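Local coordinates for protein ubiquitin-like-specific protease 2 (Saccharomyces cerevisiae, PDB 5LNB) that is a thiol protease that removes the small ubiquitin-like modifier SUMO from proteins, here represented by the piece carrying its catalytic domain, at residues 25-28 / 29-33; 55-58 / 59-62; 61-64 / 65-68. All coordinates share one frame; numbering follows the deposited sequence.

The three contacts follow one another along the chain and gather round a single element, helix 51-67. Contact 1 comes first and is the turn end of the two-stranded hairpin formed by strands 23-26 and 32-35, about 17 Å from the centre of the chain. Contact 2 lies in the middle of the helix, about 7 Å from that centre, and contact 3 is its C-terminal end; they share Y61 and I62, and their centres are about 9 Å apart. The hairpin lies beside both, about 11 and 13 Å away between centres, with F27 packing on K59 and E63. The helix, part of the Ulp1-type catalytic domain, thus joins a surface hairpin to the interior.

Contact 1: residues 25-28 / 29-33; sequences YKFN and DGSSY
Y25 and Y33 exchange both backbone hydrogen bonds of an antiparallel pair, Y25 N to Y33 O at 2.8 Å and Y33 N to Y25 O at 2.9 Å. Nearer the turn F27 is used twice: its N reaches S31 O at 2.9 Å, with the donor nearly in line with the C=O, and its O takes G30 N at 2.9 Å from well above the carbonyl plane. Inside the turn D29 OD1 accepts S31 N at 3.0 Å, an Asx turn, and S31 OG also approaches OD1, though too closely for that length to be trusted. D29 OD2 reaches across to helix 51-67 for a salt bridge with K59. With CG anti to its own carbonyl carbon (chi1 -70°), the F27 ring is swung toward Y33, and its CD2-CE2 edge meets the Y33 face in an offset edge-to-face pair, planes at 86° and CE2 3.4 Å from Y33 CD1, while Y25 CD1 covers one F27 face near the rim. G30, with positive phi, follows N28 and D29 and completes a type I turn with a G1 beta bulge, the classic 3:5 beta hairpin.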
# COMPACT_ATOMS: atom_id res chain seq x y z
N TYR A 25 -2.53 -10.79 -14.79
CA TYR A 25 -2.67 -11.55 -13.56
C TYR A 25 -4.07 -11.38 -12.99
O TYR A 25 -4.58 -10.26 -12.89
CB TYR A 25 -1.62 -11.12 -12.54
CG TYR A 25 -1.46 -12.12 -11.42
CD1 TYR A 25 -2.13 -11.96 -10.21
CD2 TYR A 25 -0.64 -13.23 -11.58
CE1 TYR A 25 -1.98 -12.88 -9.19
CE2 TYR A 25 -0.49 -14.15 -10.57
CZ TYR A 25 -1.16 -13.97 -9.38
OH TYR A 25 -0.99 -14.92 -8.40
N LYS A 26 -4.69 -12.50 -12.60
CA LYS A 26 -6.05 -12.55 -12.09
C LYS A 26 -6.03 -12.90 -10.61
O LYS A 26 -5.57 -13.99 -10.24
CB LYS A 26 -6.87 -13.59 -12.87
CG LYS A 26 -6.07 -14.87 -13.18
CD LYS A 26 -6.93 -15.96 -13.83
CE LYS A 26 -6.11 -17.18 -14.26
NZ LYS A 26 -5.33 -16.98 -15.53
N PHE A 27 -6.53 -12.00 -9.77
CA PHE A 27 -6.61 -12.25 -8.33
C PHE A 27 -7.94 -12.92 -7.96
O PHE A 27 -8.90 -12.94 -8.74
CB PHE A 27 -6.43 -10.96 -7.54
CG PHE A 27 -5.03 -10.42 -7.59
CD1 PHE A 27 -4.01 -11.05 -6.91
CD2 PHE A 27 -4.75 -9.27 -8.31
CE1 PHE A 27 -2.73 -10.55 -6.95
CE2 PHE A 27 -3.47 -8.77 -8.35
CZ PHE A 27 -2.45 -9.41 -7.67
N ASN A 28 -7.99 -13.47 -6.74
CA ASN A 28 -9.13 -14.27 -6.32
C ASN A 28 -10.40 -13.45 -6.13
O ASN A 28 -11.49 -14.03 -6.07
CB ASN A 28 -8.82 -15.03 -5.03
CG ASN A 28 -7.75 -16.10 -5.22
OD1 ASN A 28 -6.76 -16.14 -4.49
ND2 ASN A 28 -7.94 -16.96 -6.22
N ASP A 29 -10.30 -12.13 -6.03
CA ASP A 29 -11.49 -11.28 -5.99
C ASP A 29 -11.99 -10.92 -7.39
O ASP A 29 -12.81 -10.01 -7.53
CB ASP A 29 -11.21 -10.02 -5.18
CG ASP A 29 -10.15 -9.13 -5.82
OD1 ASP A 29 -9.57 -9.54 -6.85
OD2 ASP A 29 -9.89 -8.02 -5.29
N GLY A 30 -11.50 -11.60 -8.43
CA GLY A 30 -11.90 -11.31 -9.80
C GLY A 30 -11.18 -10.16 -10.48
O GLY A 30 -11.40 -9.94 -11.67
N SER A 31 -10.36 -9.39 -9.76
CA SER A 31 -9.67 -8.26 -10.38
C SER A 31 -8.49 -8.72 -11.22
O SER A 31 -7.84 -9.74 -10.93
CB SER A 31 -9.20 -7.26 -9.31
OG SER A 31 -8.42 -7.90 -8.32
N SER A 32 -8.20 -7.95 -12.26
CA SER A 32 -7.20 -8.31 -13.26
C SER A 32 -6.22 -7.16 -13.44
O SER A 32 -6.62 -6.00 -13.52
CB SER A 32 -7.88 -8.67 -14.59
OG SER A 32 -6.94 -9.13 -15.54
N TYR A 33 -4.93 -7.49 -13.50
CA TYR A 33 -3.88 -6.49 -13.66
C TYR A 33 -3.01 -6.85 -14.86
O TYR A 33 -2.66 -8.02 -15.06
CB TYR A 33 -2.98 -6.39 -12.41
CG TYR A 33 -3.66 -5.84 -11.17
CD1 TYR A 33 -4.72 -6.52 -10.57
CD2 TYR A 33 -3.24 -4.65 -10.60
CE1 TYR A 33 -5.35 -6.01 -9.43
CE2 TYR A 33 -3.85 -4.13 -9.47
CZ TYR A 33 -4.90 -4.81 -8.88
OH TYR A 33 -5.50 -4.30 -7.75

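Contact 2: residues 55-58 / 59-62; sequences DFFT and KFYI
F57 and Y61, one turn apart on the alpha-helix 51-67, lie side by side and point the same way, forming the tighter of two aromatic pairs on this helix of the Ulp1-type cysteine protease domain. F57 CD1 comes within 3.5 Å of Y61 CE2, and the ring planes differ by only 15°. The rings are nevertheless slid apart, their centroids 5.6 Å from each other, so they hardly overlap, and the touch is CD1 against CE2. I220 of helix 215-228 packs on both residues, while L272 and L268 of helix 264-285 cover F57 and Y61 respectively, so that F57 is buried between two helices, with Y61 less completely covered.

The second pair, F56 and F60, is looser. In both, CG is anti to the backbone N (chi1 173° and -176°), which sends the rings the same way along the helix, yet the nearest ring atoms, F56 CZ and F60 CD1, stay 4.0 Å apart. The two pairs interlock through neighbours in sequence: F56 CD2 stands over the centre of the F57 face, and F60 CD2 over the rim of the Y61 face. F56 packs on L272 and L275, whereas F60, less deeply buried, leans on F27 of the hairpin.

On the less covered side, where D55 and K59 are partly exposed, the contact turns polar. K59 bends at its second torsion and leads its NZ away from this turn, toward D29 of the hairpin; D55 OD1 accepts from S81 N. On yet another flank T58 and I62 meet L78 of strand 76-78. Four i to i+4 backbone bonds run beneath all these side chains, the shortest from F60 N to F56 O at 2.7 Å. I62 CG1 rests 3.3 Å from T58 O, against the carbonyl that accepts I62 N.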
# COMPACT_ATOMS: atom_id res chain seq x y z
N ASP A 55 1.00 -0.57 -7.37
CA ASP A 55 -0.37 -1.02 -7.09
C ASP A 55 -0.50 -2.53 -7.30
O ASP A 55 -1.23 -3.19 -6.56
CB ASP A 55 -1.39 -0.25 -7.93
CG ASP A 55 -1.53 1.22 -7.50
OD1 ASP A 55 -1.44 1.49 -6.29
OD2 ASP A 55 -1.71 2.11 -8.35
N PHE A 56 0.21 -3.09 -8.28
CA PHE A 56 0.17 -4.54 -8.44
C PHE A 56 0.69 -5.25 -7.20
O PHE A 56 0.06 -6.19 -6.69
CB PHE A 56 0.97 -4.99 -9.65
CG PHE A 56 1.10 -6.48 -9.74
CD1 PHE A 56 0.03 -7.25 -10.17
CD2 PHE A 56 2.26 -7.12 -9.36
CE1 PHE A 56 0.13 -8.62 -10.25
CE2 PHE A 56 2.36 -8.50 -9.43
CZ PHE A 56 1.29 -9.25 -9.87
N PHE A 57 1.85 -4.83 -6.69
CA PHE A 57 2.47 -5.57 -5.60
C PHE A 57 1.80 -5.35 -4.25
O PHE A 57 1.76 -6.27 -3.43
CB PHE A 57 3.95 -5.23 -5.53
CG PHE A 57 4.80 -6.12 -6.36
CD1 PHE A 57 4.84 -7.49 -6.12
CD2 PHE A 57 5.57 -5.60 -7.39
CE1 PHE A 57 5.64 -8.33 -6.89
CE2 PHE A 57 6.38 -6.45 -8.16
CZ PHE A 57 6.41 -7.81 -7.90
N THR A 58 1.28 -4.15 -3.98
CA THR A 58 0.51 -4.01 -2.75
C THR A 58 -0.69 -4.94 -2.76
O THR A 58 -0.95 -5.65 -1.79
CB THR A 58 0.06 -2.55 -2.55
OG1 THR A 58 -0.81 -2.16 -3.61
CG2 THR A 58 1.27 -1.61 -2.51
N LYS A 59 -1.39 -4.99 -3.89
CA LYS A 59 -2.45 -5.97 -4.08
C LYS A 59 -1.91 -7.39 -3.94
O LYS A 59 -2.50 -8.23 -3.24
CB LYS A 59 -3.09 -5.77 -5.45
CG LYS A 59 -4.22 -6.73 -5.77
CD LYS A 59 -5.46 -6.37 -5.00
CE LYS A 59 -6.70 -7.06 -5.59
NZ LYS A 59 -7.82 -7.12 -4.60
N PHE A 60 -0.79 -7.68 -4.60
CA PHE A 60 -0.24 -9.03 -4.59
C PHE A 60 0.04 -9.51 -3.16
O PHE A 60 -0.38 -10.61 -2.77
CB PHE A 60 1.03 -9.06 -5.45
CG PHE A 60 1.63 -10.43 -5.58
CD1 PHE A 60 1.14 -11.33 -6.51
CD2 PHE A 60 2.68 -10.81 -4.76
CE1 PHE A 60 1.69 -12.59 -6.63
CE2 PHE A 60 3.24 -12.07 -4.88
CZ PHE A 60 2.75 -12.96 -5.82
N TYR A 61 0.73 -8.70 -2.35
CA TYR A 61 1.12 -9.17 -1.03
C TYR A 61 -0.02 -9.14 -0.02
O TYR A 61 0.03 -9.88 0.97
CB TYR A 61 2.31 -8.36 -0.52
CG TYR A 61 3.57 -8.72 -1.26
CD1 TYR A 61 4.03 -10.03 -1.29
CD2 TYR A 61 4.28 -7.76 -1.98
CE1 TYR A 61 5.17 -10.38 -1.99
CE2 TYR A 61 5.43 -8.10 -2.69
CZ TYR A 61 5.86 -9.41 -2.69
OH TYR A 61 6.99 -9.74 -3.38
N ILE A 62 -1.05 -8.33 -0.24
CA ILE A 62 -2.20 -8.39 0.65
C ILE A 62 -3.05 -9.61 0.34
O ILE A 62 -3.57 -10.27 1.26
CB ILE A 62 -3.00 -7.08 0.56
CG1 ILE A 62 -2.20 -5.95 1.21
CG2 ILE A 62 -4.35 -7.24 1.24
CD1 ILE A 62 -2.86 -4.60 1.13

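Contact 3: residues 61-64 / 65-68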
# COMPACT_ATOMS: atom_id res chain seq x y z
N TYR A 61 0.73 -8.70 -2.35
CA TYR A 61 1.12 -9.17 -1.03
C TYR A 61 -0.02 -9.14 -0.02
O TYR A 61 0.03 -9.88 0.97
CB TYR A 61 2.31 -8.36 -0.52
CG TYR A 61 3.57 -8.72 -1.26
CD1 TYR A 61 4.03 -10.03 -1.29
CD2 TYR A 61 4.28 -7.76 -1.98
CE1 TYR A 61 5.17 -10.38 -1.99
CE2 TYR A 61 5.43 -8.10 -2.69
CZ TYR A 61 5.86 -9.41 -2.69
OH TYR A 61 6.99 -9.74 -3.38
N ILE A 62 -1.05 -8.33 -0.24
CA ILE A 62 -2.20 -8.39 0.65
C ILE A 62 -3.05 -9.61 0.34
O ILE A 62 -3.57 -10.27 1.26
CB ILE A 62 -3.00 -7.08 0.56
CG1 ILE A 62 -2.20 -5.95 1.21
CG2 ILE A 62 -4.35 -7.24 1.24
CD1 ILE A 62 -2.86 -4.60 1.13
N GLU A 63 -3.19 -9.96 -0.93
CA GLU A 63 -3.88 -11.18 -1.30
C GLU A 63 -3.16 -12.40 -0.75
O GLU A 63 -3.79 -13.37 -0.32
CB GLU A 63 -4.02 -11.26 -2.82
CG GLU A 63 -4.99 -10.25 -3.39
CD GLU A 63 -6.45 -10.63 -3.12
OE1 GLU A 63 -6.76 -11.84 -3.11
OE2 GLU A 63 -7.29 -9.71 -2.92
N SER A 64 -1.83 -12.38 -0.77
CA SER A 64 -1.07 -13.47 -0.17
C SER A 64 -1.40 -13.61 1.30
O SER A 64 -1.59 -14.72 1.81
CB SER A 64 0.43 -13.24 -0.38
OG SER A 64 1.20 -14.07 0.47
N SER A 65 -1.49 -12.47 2.00
CA SER A 65 -1.86 -12.48 3.41
C SER A 65 -3.26 -13.05 3.60
O SER A 65 -3.51 -13.78 4.57
CB SER A 65 -1.78 -11.05 3.97
OG SER A 65 -2.29 -10.99 5.28
N ILE A 66 -4.18 -12.74 2.69
CA ILE A 66 -5.52 -13.30 2.79
C ILE A 66 -5.49 -14.80 2.52
O ILE A 66 -6.16 -15.58 3.21
CB ILE A 66 -6.49 -12.56 1.85
CG1 ILE A 66 -6.69 -11.12 2.33
CG2 ILE A 66 -7.83 -13.34 1.71
CD1 ILE A 66 -7.40 -10.20 1.37
N GLU A 67 -4.70 -15.24 1.52
CA GLU A 67 -4.62 -16.66 1.20
C GLU A 67 -4.13 -17.47 2.40
O GLU A 67 -4.59 -18.59 2.63
CB GLU A 67 -3.68 -16.91 0.02
CG GLU A 67 -4.09 -16.26 -1.29
CD GLU A 67 -3.02 -16.44 -2.38
OE1 GLU A 67 -2.61 -15.42 -3.00
OE2 GLU A 67 -2.57 -17.59 -2.59
N LYS A 68 -3.18 -16.92 3.16
CA LYS A 68 -2.62 -17.63 4.29
C LYS A 68 -3.49 -17.53 5.54
O LYS A 68 -3.09 -18.04 6.59
CB LYS A 68 -1.21 -17.11 4.59
CG LYS A 68 -0.24 -17.26 3.43
CD LYS A 68 1.18 -16.95 3.88
CE LYS A 68 2.19 -17.32 2.80
NZ LYS A 68 2.08 -16.44 1.60
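S64 and K68 are joined twice across the last turn of helix 51-67, once by backbone and once by side chain. K68 N donates to S64 O at 3.0 Å, and the lysine ammonium NZ gives a 2.8 Å hydrogen bond to S64 OG. The lysine chain runs out extended from CB, with CG passing close to S64 O, and then bends at its final torsion (chi4 68°), which carries NZ back over the serine hydroxyl. With an alanine here, K68 NZ would probably lose its mate in this turn and the lysine end would be freer to swing.

The other carbonyls of the turn are used in the same i to i+4 pattern. E63 O receives E67 N and I62 O receives I66 N, while Y61 O takes S65 N over a longer 3.2 Å, the donor lying 40° above the carbonyl plane. S65 is buried, and its OG finds an acceptor outside the helix, F227 O of helix 215-228. E63, also buried, carries its charge away from this turn: OE2 forms a salt bridge with R73, with K59 as a second cation, and OE1 is hydrogen-bonded elsewhere in the protein. E67 keeps to the exposed side, with CG 3.1 Å from E63 O, and its OE1 stays 5.5 Å from E63 OE1. Apolar contact is slight, I62 CG2 and I66 CD1 being 4.3 Å apart, and both isoleucines turn to V76 of strand 76-78.

Two cations on E63 probably hold it ionised despite its burial and the nearby E67. At the helix end, the positive K68 would probably offset the partial negative charge of the last carbonyls.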